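Local coordinates for Pre-mRNA-splicing factor SAD1 (PDB 4MSX), which promotes assembly of newly made U4 snRNA into the U4/U6 snRNP and is required for pre-mRNA splicing, although its deubiquitinase-like domain is catalytically inactive, at residues 184-189 with 242-247. Sequence-based numbering, arbitrary orientation.
Sequences IGFTNA and HHLSVD
Leu244 is held at both its N and its O by segment 184-189: N donates to Gly185 O (3.0 Å) and O accepts from Thr187 N (3.0 Å). The same oxygen lies 3.1 Å from Phe186 CA, a CA-H...O contact. Beyond the backbone, Leu244 CG meets Ile184 CD1 at 3.6 Å, and Leu244 CB lies by Phe186 CD2. Phe186 CG stands anti to its own carbonyl carbon (chi1 -64°), which carries the ring past Leu244 until CE2 touches Val246 CG1 (3.9 Å). Two short parallel strands, 185-186 and 243-244, are thus paired within the USP-type domain; the chain between them is largely helical, and each strand soon leads into a helix. Where those helices begin, with Asn188 and Val246 at the N-cap positions, Asn188 ND2 points a nearly straight N-H (178°) at Asp247 OD2, 3.0 Å away, meeting it from above the carboxylate plane. Asp247 OD1 accepts from a water that also bridges Thr187 O and Val246 N, and weakly from a second water held by Thr187 OG1 and Ser245 OG. With Asp247 cut back to an alanine, the Asn188 amide would probably lose this acceptor and both waters would be less firmly held. Asn188 also caps a backbone N of helix 189-203, and its OD1 bonds Thr191 OG1. Further out, His196 stacks on the Phe186 ring and Ile234 packs against Phe186 and Leu244.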
loop_
_atom_site.group_PDB
_atom_site.type_symbol
_atom_site.label_atom_id
_atom_site.label_comp_id
_atom_site.label_asym_id
_atom_site.label_seq_id
_atom_site.Cartn_x
_atom_site.Cartn_y
_atom_site.Cartn_z
ATOM N N ILE A 184 6.262 5.989 4.490
ATOM C CA ILE A 184 6.543 5.329 5.753
ATOM C C ILE A 184 6.500 3.808 5.568
ATOM O O ILE A 184 5.950 3.317 4.584
ATOM C CB ILE A 184 5.529 5.720 6.845
ATOM C CG1 ILE A 184 4.113 5.345 6.416
ATOM C CG2 ILE A 184 5.596 7.224 7.149
ATOM C CD1 ILE A 184 3.089 5.615 7.474
ATOM N N GLY A 185 7.086 3.102 6.529
ATOM C CA GLY A 185 7.133 1.668 6.531
ATOM C C GLY A 185 6.144 1.049 7.508
ATOM O O GLY A 185 5.239 1.732 8.106
ATOM N N PHE A 186 6.317 -0.271 7.649
ATOM C CA PHE A 186 5.303 -1.115 8.232
ATOM C C PHE A 186 6.017 -2.187 9.056
ATOM O O PHE A 186 7.098 -2.680 8.658
ATOM C CB PHE A 186 4.482 -1.855 7.160
ATOM C CG PHE A 186 3.665 -0.950 6.245
ATOM C CD1 PHE A 186 4.269 -0.366 5.137
ATOM C CD2 PHE A 186 2.314 -0.733 6.492
ATOM C CE1 PHE A 186 3.565 0.467 4.280
ATOM C CE2 PHE A 186 1.563 0.114 5.625
ATOM C CZ PHE A 186 2.206 0.687 4.510
ATOM N N THR A 187 5.392 -2.561 10.169
ATOM C CA THR A 187 5.892 -3.692 10.947
ATOM C C THR A 187 5.528 -5.029 10.285
ATOM O O THR A 187 4.628 -5.116 9.436
ATOM C CB THR A 187 5.352 -3.586 12.410
ATOM O OG1 THR A 187 3.946 -3.325 12.375
ATOM C CG2 THR A 187 6.028 -2.403 13.130
ATOM N N ASN A 188 6.232 -6.078 10.706
ATOM C CA ASN A 188 5.980 -7.434 10.234
ATOM C C ASN A 188 6.120 -7.604 8.712
ATOM O O ASN A 188 5.319 -8.272 8.074
ATOM C CB ASN A 188 4.613 -7.938 10.667
ATOM C CG ASN A 188 4.592 -9.513 10.751
ATOM O OD1 ASN A 188 5.590 -10.135 10.422
ATOM N ND2 ASN A 188 3.479 -10.096 11.143
ATOM N N ALA A 189 7.150 -7.005 8.167
ATOM C CA ALA A 189 7.457 -7.218 6.745
ATOM C C ALA A 189 7.793 -8.693 6.508
ATOM O O ALA A 189 7.663 -9.189 5.369
ATOM C CB ALA A 189 8.639 -6.357 6.342
ATOM N N HIS A 242 6.011 6.517 13.640
ATOM C CA HIS A 242 6.205 6.741 12.222
ATOM C C HIS A 242 6.180 5.443 11.355
ATOM O O HIS A 242 6.902 5.348 10.361
ATOM C CB HIS A 242 7.527 7.502 11.997
ATOM C CG HIS A 242 8.739 6.687 12.303
ATOM N ND1 HIS A 242 8.730 5.672 13.239
ATOM C CD2 HIS A 242 9.989 6.707 11.785
ATOM C CE1 HIS A 242 9.928 5.113 13.295
ATOM N NE2 HIS A 242 10.708 5.723 12.418
ATOM N N HIS A 243 5.333 4.489 11.706
ATOM C CA HIS A 243 5.149 3.242 10.930
ATOM C C HIS A 243 3.794 2.643 11.228
ATOM O O HIS A 243 3.132 3.032 12.197
ATOM C CB HIS A 243 6.235 2.194 11.226
ATOM C CG HIS A 243 6.512 1.992 12.680
ATOM N ND1 HIS A 243 5.772 1.138 13.469
ATOM C CD2 HIS A 243 7.476 2.503 13.478
ATOM C CE1 HIS A 243 6.263 1.139 14.697
ATOM N NE2 HIS A 243 7.289 1.967 14.730
ATOM N N LEU A 244 3.323 1.772 10.359
ATOM C CA LEU A 244 1.965 1.290 10.488
ATOM C C LEU A 244 1.989 -0.218 10.608
ATOM O O LEU A 244 2.973 -0.835 10.219
ATOM C CB LEU A 244 1.142 1.647 9.250
ATOM C CG LEU A 244 0.994 3.153 9.039
ATOM C CD1 LEU A 244 0.303 3.341 7.697
ATOM C CD2 LEU A 244 0.165 3.722 10.243
ATOM N N SER A 245 0.889 -0.792 11.087
ATOM C CA SER A 245 0.733 -2.247 11.002
ATOM C C SER A 245 -0.451 -2.480 10.092
ATOM O O SER A 245 -1.494 -1.868 10.317
ATOM C CB SER A 245 0.451 -2.880 12.397
ATOM O OG SER A 245 0.052 -4.250 12.206
ATOM N N VAL A 246 -0.345 -3.372 9.096
ATOM C CA VAL A 246 -1.577 -3.775 8.412
ATOM C C VAL A 246 -1.883 -5.282 8.527
ATOM O O VAL A 246 -2.639 -5.825 7.719
ATOM C CB VAL A 246 -1.553 -3.343 6.914
ATOM C CG1 VAL A 246 -1.588 -1.778 6.814
ATOM C CG2 VAL A 246 -0.299 -3.949 6.224
ATOM N N ASP A 247 -1.338 -5.913 9.567
ATOM C CA ASP A 247 -1.560 -7.360 9.819
ATOM C C ASP A 247 -3.053 -7.655 9.869
ATOM O O ASP A 247 -3.534 -8.573 9.207
ATOM C CB ASP A 247 -0.938 -7.807 11.144
ATOM C CG ASP A 247 0.541 -7.716 11.158
ATOM O OD1 ASP A 247 1.158 -6.961 10.354
ATOM O OD2 ASP A 247 1.156 -8.428 11.965
HETATM O O HOH W 1 8.640 4.485 8.654
HETATM O O HOH W 2 1.947 -4.987 8.739
HETATM O O HOH W 3 2.545 -5.547 12.424
HETATM O O HOH W 4 3.230 -0.696 13.736
#